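Local coordinates for protein DyP-type peroxidase (Pleurotus ostreatus PC15, PDB 6FSK) that uses a heme b cofactor to carry out peroxidase chemistry, probably oxidising dyes and Mn(II), the latter at a non-canonical site, at residues I42-T47 with N147-E152; H133-V138 with E468-P473; G276-G281 with A287-T292; G313-R318 with H329-Y334. The protein carries 1 engineered substitution. One frame throughout, in Å; residues are numbered along the deposited sequence.

Interaction 1: I42-T47 with N147-E152; sequences IPHIKT and NKKLDE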
# COMPACT_ATOMS: atom_id res chain seq x y z
N ILE A 42 -7.87 -9.72 23.14
CA ILE A 42 -6.64 -10.26 22.61
C ILE A 42 -6.74 -11.69 22.08
O ILE A 42 -6.22 -12.01 21.01
CB ILE A 42 -5.47 -10.05 23.62
CG1 ILE A 42 -5.06 -8.61 23.69
CG2 ILE A 42 -4.25 -10.96 23.27
CD1 ILE A 42 -4.30 -8.23 24.94
N PRO A 43 -7.47 -12.62 22.74
CA PRO A 43 -7.60 -13.97 22.22
C PRO A 43 -8.32 -14.13 20.89
O PRO A 43 -8.22 -15.18 20.29
CB PRO A 43 -8.37 -14.73 23.33
CG PRO A 43 -8.16 -13.94 24.49
CD PRO A 43 -8.03 -12.51 24.09
N HIS A 44 -9.04 -13.07 20.43
CA HIS A 44 -9.63 -13.03 19.12
C HIS A 44 -8.66 -12.64 17.97
O HIS A 44 -9.03 -12.86 16.80
CB HIS A 44 -10.71 -11.96 19.10
CG HIS A 44 -11.97 -12.36 19.78
ND1 HIS A 44 -12.21 -12.16 21.12
CD2 HIS A 44 -13.06 -12.97 19.28
CE1 HIS A 44 -13.40 -12.66 21.44
NE2 HIS A 44 -13.95 -13.14 20.33
N ILE A 45 -7.49 -12.14 18.28
CA ILE A 45 -6.59 -11.57 17.23
C ILE A 45 -5.95 -12.67 16.40
O ILE A 45 -5.47 -13.66 16.98
CB ILE A 45 -5.55 -10.66 17.85
CG1 ILE A 45 -6.24 -9.47 18.47
CG2 ILE A 45 -4.50 -10.16 16.83
CD1 ILE A 45 -5.38 -8.60 19.30
N LYS A 46 -6.02 -12.55 15.07
CA LYS A 46 -5.41 -13.56 14.20
C LYS A 46 -3.89 -13.39 14.15
O LYS A 46 -3.36 -12.29 13.89
CB LYS A 46 -5.96 -13.39 12.81
CG LYS A 46 -5.52 -14.40 11.76
CD LYS A 46 -5.92 -15.85 12.07
CE LYS A 46 -7.40 -16.08 12.23
NZ LYS A 46 -7.80 -17.53 12.58
N THR A 47 -3.18 -14.46 14.44
CA THR A 47 -1.71 -14.47 14.29
C THR A 47 -1.25 -15.03 12.95
O THR A 47 -1.98 -15.66 12.21
CB THR A 47 -1.04 -15.27 15.44
OG1 THR A 47 -1.26 -16.65 15.16
CG2 THR A 47 -1.58 -14.84 16.73
N ASN A 147 -19.44 -8.64 9.88
CA ASN A 147 -20.28 -7.87 10.78
C ASN A 147 -20.54 -8.61 12.10
O ASN A 147 -20.56 -7.98 13.15
CB ASN A 147 -21.61 -7.44 10.12
CG ASN A 147 -21.42 -6.50 8.91
OD1 ASN A 147 -20.47 -5.78 8.84
ND2 ASN A 147 -22.38 -6.49 7.97
N LYS A 148 -20.67 -9.92 12.03
CA LYS A 148 -20.83 -10.73 13.24
C LYS A 148 -19.62 -10.66 14.13
O LYS A 148 -19.74 -10.47 15.37
CB LYS A 148 -21.16 -12.18 12.85
CG LYS A 148 -21.22 -13.16 14.03
CD LYS A 148 -21.51 -14.58 13.54
CE LYS A 148 -21.79 -15.47 14.73
NZ LYS A 148 -21.99 -16.89 14.29
N LYS A 149 -18.42 -10.78 13.56
CA LYS A 149 -17.22 -10.68 14.33
C LYS A 149 -17.01 -9.25 14.84
O LYS A 149 -16.64 -9.04 15.98
CB LYS A 149 -16.01 -11.16 13.51
CG LYS A 149 -14.69 -11.05 14.26
CD LYS A 149 -14.62 -11.83 15.58
CE LYS A 149 -14.77 -13.26 15.27
NZ LYS A 149 -14.36 -14.05 16.52
N LEU A 150 -17.20 -8.23 13.99
CA LEU A 150 -17.05 -6.89 14.48
C LEU A 150 -18.03 -6.55 15.62
O LEU A 150 -17.66 -5.86 16.58
CB LEU A 150 -17.10 -5.89 13.30
CG LEU A 150 -16.83 -4.44 13.63
CD1 LEU A 150 -15.50 -4.21 14.31
CD2 LEU A 150 -16.87 -3.67 12.31
N ASP A 151 -19.29 -7.00 15.52
CA ASP A 151 -20.27 -6.75 16.63
C ASP A 151 -19.79 -7.40 17.93
O ASP A 151 -19.93 -6.81 18.97
CB ASP A 151 -21.62 -7.36 16.27
CG ASP A 151 -22.35 -6.54 15.27
OD1 ASP A 151 -21.88 -5.45 14.92
OD2 ASP A 151 -23.44 -7.00 14.82
N GLU A 152 -19.19 -8.58 17.86
CA GLU A 152 -18.64 -9.23 19.02
C GLU A 152 -17.52 -8.41 19.65
O GLU A 152 -17.44 -8.20 20.89
CB GLU A 152 -18.21 -10.63 18.60
CG GLU A 152 -17.70 -11.52 19.67
CD GLU A 152 -17.34 -12.90 19.11
OE1 GLU A 152 -17.18 -13.05 17.85
OE2 GLU A 152 -17.13 -13.77 19.98
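The 3-10 turn carrying H44, in the loop between helices 31-41 and 48-63, is tied to helix 144-156 by a small polar cluster in the DyP alpha+beta barrel domain. Three side chains make it: H44 from the turn, and K149 with E152, one helical turn apart, from the helix. H44, its CG anti to the carbonyl carbon (chi1 -76°), points NE2 at E152 OE2, giving a weak hydrogen bond of 3.3 Å that is fairly straight (161°). The carboxylate is turned almost perpendicular to the imidazole, with 79° between the planes. E152 arrives on a fully extended chain, whereas K149 doubles back through bends at chi2 and chi3, and this fold brings its NZ to the ring's edge, in plane and 3.2 Å from H44 CD2. K149 NZ also forms a salt bridge to E152 OE1 (3.3 Å), whose hydrogen bond is weak, so the carboxylate serves the lysine with one oxygen and the histidine with the other. The nearby positive charge would probably disfavour a second proton on H44, and the glutamate would offset this. H44 also packs on V75 of strand 74-80 and on I153 and I156 of helix 144-156, while I45 turns to helix 475-481.

Interaction 2: H133-V138 with E468-P473; sequences HGVIFV and EYFFSP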
# COMPACT_ATOMS: atom_id res chain seq x y z
N HIS A 133 -7.19 7.14 17.59
CA HIS A 133 -6.25 6.43 18.51
C HIS A 133 -5.87 5.02 18.04
O HIS A 133 -4.80 4.56 18.40
CB HIS A 133 -6.88 6.37 19.89
CG HIS A 133 -6.99 7.69 20.54
ND1 HIS A 133 -7.82 7.91 21.62
CD2 HIS A 133 -6.46 8.89 20.24
CE1 HIS A 133 -7.73 9.17 21.98
NE2 HIS A 133 -6.91 9.79 21.17
N GLY A 134 -6.72 4.37 17.26
CA GLY A 134 -6.47 3.06 16.75
C GLY A 134 -7.44 2.63 15.71
O GLY A 134 -8.42 3.35 15.43
N VAL A 135 -7.19 1.47 15.15
CA VAL A 135 -8.07 0.80 14.23
C VAL A 135 -8.19 -0.66 14.59
O VAL A 135 -7.18 -1.30 14.87
CB VAL A 135 -7.61 1.02 12.75
CG1 VAL A 135 -6.19 0.50 12.43
CG2 VAL A 135 -8.59 0.46 11.74
N ILE A 136 -9.38 -1.15 14.61
CA ILE A 136 -9.72 -2.56 14.67
C ILE A 136 -10.19 -2.92 13.26
O ILE A 136 -11.07 -2.24 12.74
CB ILE A 136 -10.80 -2.89 15.73
CG1 ILE A 136 -10.20 -2.71 17.11
CG2 ILE A 136 -11.33 -4.30 15.53
CD1 ILE A 136 -11.27 -2.47 18.13
N PHE A 137 -9.62 -3.95 12.65
CA PHE A 137 -10.05 -4.33 11.33
C PHE A 137 -10.35 -5.81 11.20
O PHE A 137 -9.71 -6.62 11.85
CB PHE A 137 -9.18 -3.81 10.22
CG PHE A 137 -7.73 -4.20 10.35
CD1 PHE A 137 -6.92 -3.46 11.20
CD2 PHE A 137 -7.14 -5.17 9.48
CE1 PHE A 137 -5.53 -3.73 11.26
CE2 PHE A 137 -5.76 -5.41 9.55
CZ PHE A 137 -5.00 -4.70 10.41
N VAL A 138 -11.38 -6.08 10.43
CA VAL A 138 -11.98 -7.41 10.36
C VAL A 138 -12.15 -7.75 8.88
O VAL A 138 -12.75 -7.04 8.11
CB VAL A 138 -13.33 -7.43 11.13
CG1 VAL A 138 -13.93 -8.80 11.04
CG2 VAL A 138 -13.17 -7.05 12.57
N GLU A 468 -4.04 7.45 8.32
CA GLU A 468 -3.26 7.59 9.56
C GLU A 468 -2.19 6.49 9.58
O GLU A 468 -2.23 5.53 8.78
CB GLU A 468 -4.17 7.56 10.79
CG GLU A 468 -3.54 7.78 12.17
CD GLU A 468 -2.67 9.04 12.30
OE1 GLU A 468 -3.06 9.94 13.10
OE2 GLU A 468 -1.56 9.19 11.71
N TYR A 469 -1.16 6.73 10.39
CA TYR A 469 -0.03 5.80 10.63
C TYR A 469 -0.28 5.12 11.96
O TYR A 469 -0.54 5.78 12.98
CB TYR A 469 1.25 6.58 10.73
CG TYR A 469 1.62 7.40 9.52
CD1 TYR A 469 1.58 6.79 8.25
CD2 TYR A 469 2.13 8.71 9.61
CE1 TYR A 469 1.98 7.46 7.10
CE2 TYR A 469 2.55 9.40 8.45
CZ TYR A 469 2.49 8.77 7.21
OH TYR A 469 2.93 9.43 6.13
N PHE A 470 -0.19 3.82 11.96
CA PHE A 470 -0.44 3.01 13.13
C PHE A 470 0.72 2.02 13.34
O PHE A 470 1.55 1.83 12.46
CB PHE A 470 -1.72 2.18 12.99
CG PHE A 470 -2.99 2.96 12.72
CD1 PHE A 470 -3.78 3.45 13.70
CD2 PHE A 470 -3.33 3.25 11.45
CE1 PHE A 470 -4.94 4.14 13.41
CE2 PHE A 470 -4.51 3.91 11.14
CZ PHE A 470 -5.29 4.36 12.12
N PHE A 471 0.78 1.48 14.55
CA PHE A 471 1.71 0.40 14.92
C PHE A 471 0.92 -0.79 15.39
O PHE A 471 0.11 -0.64 16.32
CB PHE A 471 2.73 0.93 15.94
CG PHE A 471 3.80 -0.08 16.26
CD1 PHE A 471 4.87 -0.21 15.37
CD2 PHE A 471 3.78 -0.82 17.40
CE1 PHE A 471 5.90 -1.15 15.61
CE2 PHE A 471 4.86 -1.71 17.66
CZ PHE A 471 5.88 -1.86 16.79
N SER A 472 1.13 -1.93 14.75
CA SER A 472 0.48 -3.18 15.07
C SER A 472 1.35 -4.00 16.05
O SER A 472 2.35 -4.52 15.60
CB SER A 472 0.32 -3.97 13.79
OG SER A 472 -0.70 -3.38 12.94
N PRO A 473 0.99 -4.01 17.34
CA PRO A 473 1.93 -4.60 18.25
C PRO A 473 1.84 -6.11 18.19
O PRO A 473 0.89 -6.74 17.70
CB PRO A 473 1.47 -4.04 19.64
CG PRO A 473 0.52 -2.89 19.30
CD PRO A 473 -0.13 -3.34 18.04
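V135 and F470 meet in a buried CH-pi contact over one face of the large antiparallel sheet of the DyP alpha+beta barrel fold; strands 134-140 and 462-472 both belong to it, with strand 74-80 between them. The valine supplies one methyl: CG1 stands 3.8 Å from the centroid of the F470 ring and only 3° off its normal, nearly equidistant from all six ring carbons. V135 puts it there by setting CG1 between its backbone N and carbonyl carbon (chi1 60°), so that the methyl rises from the strand toward the ring. The other face of that ring is occupied by E468 CG, 3.8 Å above the plane but offset toward the rim, so the phenyl is sandwiched between two aliphatic groups. E468 keeps its acid end off the ring: OE2 accepts from Y469 N at 2.8 Å with its anti lone pair, and also from Q102. F470 CE1 comes within 3.7 Å of G134 C, obliquely to the ring. The CA atoms of G134 and F470 are 7.0 Å apart, less than two strand spacings of a flat sheet, which implies that the sheet curls here. G134 also forms a classic beta bulge with H133, both facing F26 of strand 20-28. Nearby, V135 packs on F25 of that strand, while F470 reaches S78 of strand 74-80 and L240 of strand 238-247.

Interaction 3: G276-G281 with A287-T292; sequences GARIVG and APIEIT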
# COMPACT_ATOMS: atom_id res chain seq x y z
N GLY A 276 -1.47 3.26 -20.97
CA GLY A 276 -1.82 2.83 -19.59
C GLY A 276 -0.79 1.88 -19.02
O GLY A 276 -0.34 2.04 -17.88
N ALA A 277 -0.42 0.92 -19.83
CA ALA A 277 0.56 -0.10 -19.44
C ALA A 277 1.89 0.52 -19.09
O ALA A 277 2.57 0.13 -18.15
CB ALA A 277 0.71 -1.16 -20.52
N ARG A 278 2.26 1.53 -19.87
CA ARG A 278 3.56 2.23 -19.69
C ARG A 278 3.55 3.15 -18.48
O ARG A 278 4.59 3.29 -17.82
CB ARG A 278 4.00 2.86 -21.00
CG ARG A 278 4.38 1.86 -22.05
CD ARG A 278 4.84 2.47 -23.33
NE ARG A 278 6.04 3.36 -23.18
CZ ARG A 278 7.32 2.97 -23.32
NH1 ARG A 278 7.64 1.66 -23.43
NH2 ARG A 278 8.32 3.85 -23.31
N ILE A 279 2.40 3.69 -18.11
CA ILE A 279 2.28 4.51 -16.93
C ILE A 279 2.36 3.60 -15.67
O ILE A 279 2.88 4.02 -14.65
CB ILE A 279 0.94 5.29 -16.93
CG1 ILE A 279 1.20 6.51 -17.86
CG2 ILE A 279 0.49 5.63 -15.51
CD1 ILE A 279 -0.08 7.22 -18.17
N VAL A 280 1.82 2.40 -15.74
CA VAL A 280 1.81 1.51 -14.56
C VAL A 280 3.09 0.71 -14.47
O VAL A 280 3.67 0.53 -13.39
CB VAL A 280 0.60 0.58 -14.64
CG1 VAL A 280 0.66 -0.45 -13.50
CG2 VAL A 280 -0.66 1.40 -14.53
N GLY A 281 3.57 0.23 -15.59
CA GLY A 281 4.66 -0.78 -15.67
C GLY A 281 4.20 -2.19 -15.94
O GLY A 281 5.08 -3.07 -16.09
N ALA A 287 0.92 -8.58 -16.86
CA ALA A 287 2.14 -8.87 -17.56
C ALA A 287 3.09 -7.63 -17.50
O ALA A 287 2.66 -6.54 -17.86
CB ALA A 287 1.88 -9.25 -19.01
N PRO A 288 4.34 -7.79 -17.11
CA PRO A 288 5.22 -6.68 -16.99
C PRO A 288 5.68 -6.23 -18.34
O PRO A 288 6.09 -7.07 -19.16
CB PRO A 288 6.33 -7.20 -16.13
CG PRO A 288 6.33 -8.69 -16.39
CD PRO A 288 4.97 -9.04 -16.65
N ILE A 289 5.65 -4.92 -18.58
CA ILE A 289 6.09 -4.39 -19.86
C ILE A 289 7.59 -4.61 -20.03
O ILE A 289 8.08 -4.67 -21.18
CB ILE A 289 5.71 -2.90 -20.07
CG1 ILE A 289 6.48 -2.05 -19.12
CG2 ILE A 289 4.19 -2.74 -20.00
CD1 ILE A 289 6.06 -0.59 -19.23
N GLU A 290 8.40 -4.72 -18.97
CA GLU A 290 9.80 -4.93 -19.12
C GLU A 290 10.08 -6.25 -19.87
O GLU A 290 11.10 -6.33 -20.59
CB GLU A 290 10.48 -4.93 -17.75
CG GLU A 290 11.97 -5.15 -17.68
CD GLU A 290 12.80 -4.07 -18.36
OE1 GLU A 290 12.30 -2.95 -18.71
OE2 GLU A 290 14.02 -4.34 -18.49
N ILE A 291 9.23 -7.24 -19.66
CA ILE A 291 9.35 -8.56 -20.36
C ILE A 291 8.62 -8.48 -21.68
O ILE A 291 9.17 -8.96 -22.73
CB ILE A 291 8.85 -9.70 -19.48
CG1 ILE A 291 9.67 -9.76 -18.19
CG2 ILE A 291 8.86 -11.05 -20.24
CD1 ILE A 291 9.30 -10.84 -17.19
N THR A 292 7.40 -7.93 -21.73
CA THR A 292 6.62 -7.86 -22.95
C THR A 292 6.20 -6.41 -23.28
O THR A 292 5.10 -5.98 -22.94
CB THR A 292 5.45 -8.86 -22.93
OG1 THR A 292 4.79 -8.89 -24.19
CG2 THR A 292 4.45 -8.60 -21.82
O HOH W 1 7.67 -4.01 -16.12
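A turn-closing contact, part backbone and part apolar, binds the C-terminal end of helix 268-280 to the loop that follows it, close to the proximal side of the heme. G281 ends the helix with a positive phi (101°), a conformation that favours glycine, and its carbonyl O accepts from I289 N at 3.2 Å. That bond is nearly straight at the hydrogen (166°), yet the donor stands 42° out of the carbonyl plane. A water 2.8 Å from G281 O links that oxygen to E290 N, so I289 N is taken directly and E290 N through the water. I289 packs against the last helical turn. With its CG1 between backbone N and carbonyl carbon, the chain runs over G281 O and brings I289 CD1 to within 3.8 Å of R278 CA, while I289 CG2 meets A277 CB at 3.9 Å. Cutting this side chain back to an alanine removes CG1, CG2 and CD1 and would probably open a gap against A277, R278 and G281 O. R278 itself turns its guanidinium to the carbonyl oxygens of Q321, T322 and G444. W283 touches A277 and I289, P288 leans on L300 of helix 298-302, and V280 touches the heme.

Interaction 4: G313-R318 with H329-Y334; sequences GDSLVR and HIRKTY. With HEM (protoporphyrin IX containing Fe), chain C.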
# COMPACT_ATOMS: atom_id res chain seq x y z
N GLY A 313 17.47 -4.29 -15.86
CA GLY A 313 18.81 -4.44 -16.42
C GLY A 313 19.67 -3.25 -16.13
O GLY A 313 19.75 -2.75 -15.02
N ASP A 314 20.35 -2.74 -17.17
CA ASP A 314 21.10 -1.51 -17.05
C ASP A 314 20.44 -0.39 -17.92
O ASP A 314 21.08 0.57 -18.32
CB ASP A 314 22.59 -1.71 -17.47
CG ASP A 314 22.71 -2.14 -18.94
OD1 ASP A 314 21.71 -2.46 -19.61
OD2 ASP A 314 23.86 -2.16 -19.45
N SER A 315 19.09 -0.44 -18.06
CA SER A 315 18.43 0.49 -18.95
C SER A 315 18.54 1.93 -18.47
O SER A 315 18.60 2.88 -19.27
CB SER A 315 17.01 0.06 -19.22
OG SER A 315 16.31 -0.08 -17.97
N LEU A 316 18.54 2.15 -17.16
CA LEU A 316 18.72 3.48 -16.65
C LEU A 316 20.05 4.10 -17.05
O LEU A 316 20.06 5.22 -17.64
CB LEU A 316 18.43 3.60 -15.15
CG LEU A 316 18.55 5.01 -14.55
CD1 LEU A 316 17.66 6.03 -15.16
CD2 LEU A 316 18.35 4.95 -13.06
N VAL A 317 21.16 3.41 -16.81
CA VAL A 317 22.52 3.97 -17.14
C VAL A 317 22.69 4.14 -18.68
O VAL A 317 23.31 5.11 -19.17
CB VAL A 317 23.59 3.04 -16.52
CG1 VAL A 317 24.99 3.18 -17.13
CG2 VAL A 317 23.62 3.30 -15.04
N ARG A 318 22.00 3.31 -19.42
CA ARG A 318 21.92 3.45 -20.89
C ARG A 318 20.96 4.51 -21.37
O ARG A 318 20.95 4.83 -22.58
CB ARG A 318 21.57 2.12 -21.57
CG ARG A 318 22.69 1.08 -21.45
CD ARG A 318 22.47 -0.15 -22.26
NE ARG A 318 21.25 -0.82 -21.90
CZ ARG A 318 20.11 -0.76 -22.56
NH1 ARG A 318 19.97 -0.07 -23.69
NH2 ARG A 318 19.09 -1.39 -22.04
N HIS A 329 4.83 3.51 -12.60
CA HIS A 329 4.54 3.39 -11.16
C HIS A 329 5.32 2.36 -10.44
O HIS A 329 5.89 2.61 -9.41
CB HIS A 329 3.07 3.13 -11.01
CG HIS A 329 2.65 2.89 -9.61
ND1 HIS A 329 2.82 3.80 -8.60
CD2 HIS A 329 1.99 1.84 -9.06
CE1 HIS A 329 2.28 3.31 -7.48
NE2 HIS A 329 1.84 2.09 -7.72
N ILE A 330 5.45 1.19 -11.02
CA ILE A 330 6.14 0.12 -10.27
C ILE A 330 7.63 0.44 -10.15
O ILE A 330 8.30 -0.04 -9.24
CB ILE A 330 5.97 -1.33 -10.86
CG1 ILE A 330 6.69 -1.51 -12.21
CG2 ILE A 330 4.49 -1.66 -10.89
CD1 ILE A 330 6.63 -2.95 -12.74
N ARG A 331 8.17 1.17 -11.14
CA ARG A 331 9.58 1.51 -11.13
C ARG A 331 9.92 2.62 -10.15
O ARG A 331 11.01 2.65 -9.55
CB ARG A 331 10.03 1.85 -12.58
CG ARG A 331 11.53 1.99 -12.83
CD ARG A 331 11.72 1.86 -14.36
NE ARG A 331 13.17 1.92 -14.62
CZ ARG A 331 13.69 1.58 -15.78
NH1 ARG A 331 12.88 1.34 -16.80
NH2 ARG A 331 14.97 1.54 -15.90
N LYS A 332 8.99 3.58 -10.01
CA LYS A 332 9.03 4.62 -9.01
C LYS A 332 8.91 4.04 -7.61
O LYS A 332 9.56 4.57 -6.70
CB LYS A 332 7.92 5.63 -9.22
CG LYS A 332 8.16 6.57 -10.36
CD LYS A 332 9.06 7.77 -9.97
CE LYS A 332 9.04 8.89 -10.97
NZ LYS A 332 9.77 10.03 -10.42
N THR A 333 8.28 2.92 -7.40
CA THR A 333 8.01 2.43 -6.07
C THR A 333 8.90 1.23 -5.67
O THR A 333 9.19 1.11 -4.51
CB THR A 333 6.52 2.06 -5.88
OG1 THR A 333 6.17 1.02 -6.80
CG2 THR A 333 5.58 3.31 -6.00
N TYR A 334 9.39 0.50 -6.64
CA TYR A 334 10.46 -0.48 -6.40
C TYR A 334 11.44 -0.37 -7.57
O TYR A 334 11.27 -1.00 -8.62
CB TYR A 334 9.94 -1.89 -6.26
CG TYR A 334 11.02 -2.95 -6.06
CD1 TYR A 334 12.18 -2.67 -5.44
CD2 TYR A 334 10.78 -4.24 -6.50
CE1 TYR A 334 13.16 -3.68 -5.30
CE2 TYR A 334 11.71 -5.22 -6.35
CZ TYR A 334 12.88 -4.93 -5.73
OH TYR A 334 13.84 -5.98 -5.66
CHA HEM C . 2.58 -1.94 -7.40
CHB HEM C . -1.63 0.22 -8.36
CHC HEM C . -0.90 3.15 -4.61
CHD HEM C . 3.47 1.21 -3.82
C1A HEM C . 1.36 -1.64 -8.01
C2A HEM C . 0.79 -2.32 -9.13
C3A HEM C . -0.40 -1.76 -9.37
C4A HEM C . -0.53 -0.68 -8.45
CMA HEM C . -1.33 -2.09 -10.49
CAA HEM C . 1.46 -3.45 -9.90
CBA HEM C . 1.15 -4.88 -9.48
CGA HEM C . 1.74 -5.24 -8.14
O1A HEM C . 2.95 -5.48 -8.04
O2A HEM C . 0.96 -5.32 -7.16
C1B HEM C . -1.83 1.24 -7.43
C2B HEM C . -2.96 2.04 -7.31
C3B HEM C . -2.82 2.87 -6.24
C4B HEM C . -1.49 2.54 -5.71
CMB HEM C . -4.15 2.04 -8.24
CAB HEM C . -3.66 3.93 -5.65
CBB HEM C . -4.96 4.00 -5.83
C1C HEM C . 0.35 3.00 -4.09
C2C HEM C . 0.98 3.71 -3.07
C3C HEM C . 2.23 3.20 -2.84
C4C HEM C . 2.36 2.07 -3.72
CMC HEM C . 0.34 4.85 -2.32
CAC HEM C . 3.35 3.62 -1.95
CBC HEM C . 3.54 4.88 -1.53
C1D HEM C . 3.53 0.13 -4.72
C2D HEM C . 4.66 -0.84 -4.64
C3D HEM C . 4.36 -1.76 -5.64
C4D HEM C . 3.16 -1.27 -6.29
CMD HEM C . 5.80 -0.87 -3.70
CAD HEM C . 5.20 -2.96 -6.08
CBD HEM C . 6.27 -2.60 -7.06
CGD HEM C . 7.15 -3.78 -7.38
O1D HEM C . 7.30 -3.98 -8.61
O2D HEM C . 7.56 -4.50 -6.49
NA HEM C . 0.59 -0.54 -7.64
NB HEM C . -0.91 1.60 -6.51
NC HEM C . 1.28 2.05 -4.58
ND HEM C . 2.72 -0.13 -5.75
FE HEM C . 0.97 0.78 -6.18
O HOH W 2 13.66 -0.73 -18.83
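R331 reaches S315 with an outstretched side chain: CG lies anti to the backbone N (chi1 -169°), and the chain runs extended to NE, delivering the guanidinium to the serine hydroxyl. R331 NH2 donates to S315 OG at 3.0 Å with a moderately bent bond (151°), the oxygen lying near the guanidinium edge but tilted from its plane. A water closes a small ring, donating to S315 OG and accepting from R331 NH1 at 3.0 Å. The hydroxyl is also bonded to F312 O, so three partners surround it. L316 CB lies 4.1 Å from R331 NH2. R331 is pinned further by a salt bridge from NE to D338 and a cation-pi contact with F312. Without the guanidinium, as with a leucine in its place, D338 would probably lack this positive mate and S315 OG one of its two donors. The helix that bears R331 is the proximal heme helix: H329 NE2 binds the heme iron at 2.2 Å, its ring carried forward with CG anti to the backbone N (chi1 176°). ND1 of that ring is hydrogen-bonded to D428, the His-Asp pairing familiar in heme peroxidases. T333 folds back so that OG1 donates to H329 O at 3.1 Å, while lying against the porphyrin. Y334 turns its ring edge to a heme propionate, with CD2 3.2 Å from O2D.

In the fold
Interactions 1 and 2 belong to the same barrel region and touch, K149 CB meeting V138 CG1 at 4.0 Å, since strand 134-140 leads into helix 144-156. They differ in setting: the first is a partly buried polar cluster of one weak histidine-glutamate hydrogen bond and a lysine-glutamate salt bridge, the second a buried apolar meeting of strands. Interactions 3 and 4, both buried, lie on the opposite side of the chain's centre, with centres about 12 Å apart. There I279 O and V280 O probably bond H329 N and I330 N, linking the helix end of 276-281 to the proximal heme helix. Interaction 3 relies on backbone and aliphatic contacts, interaction 4 on a buried arginine with several polar partners.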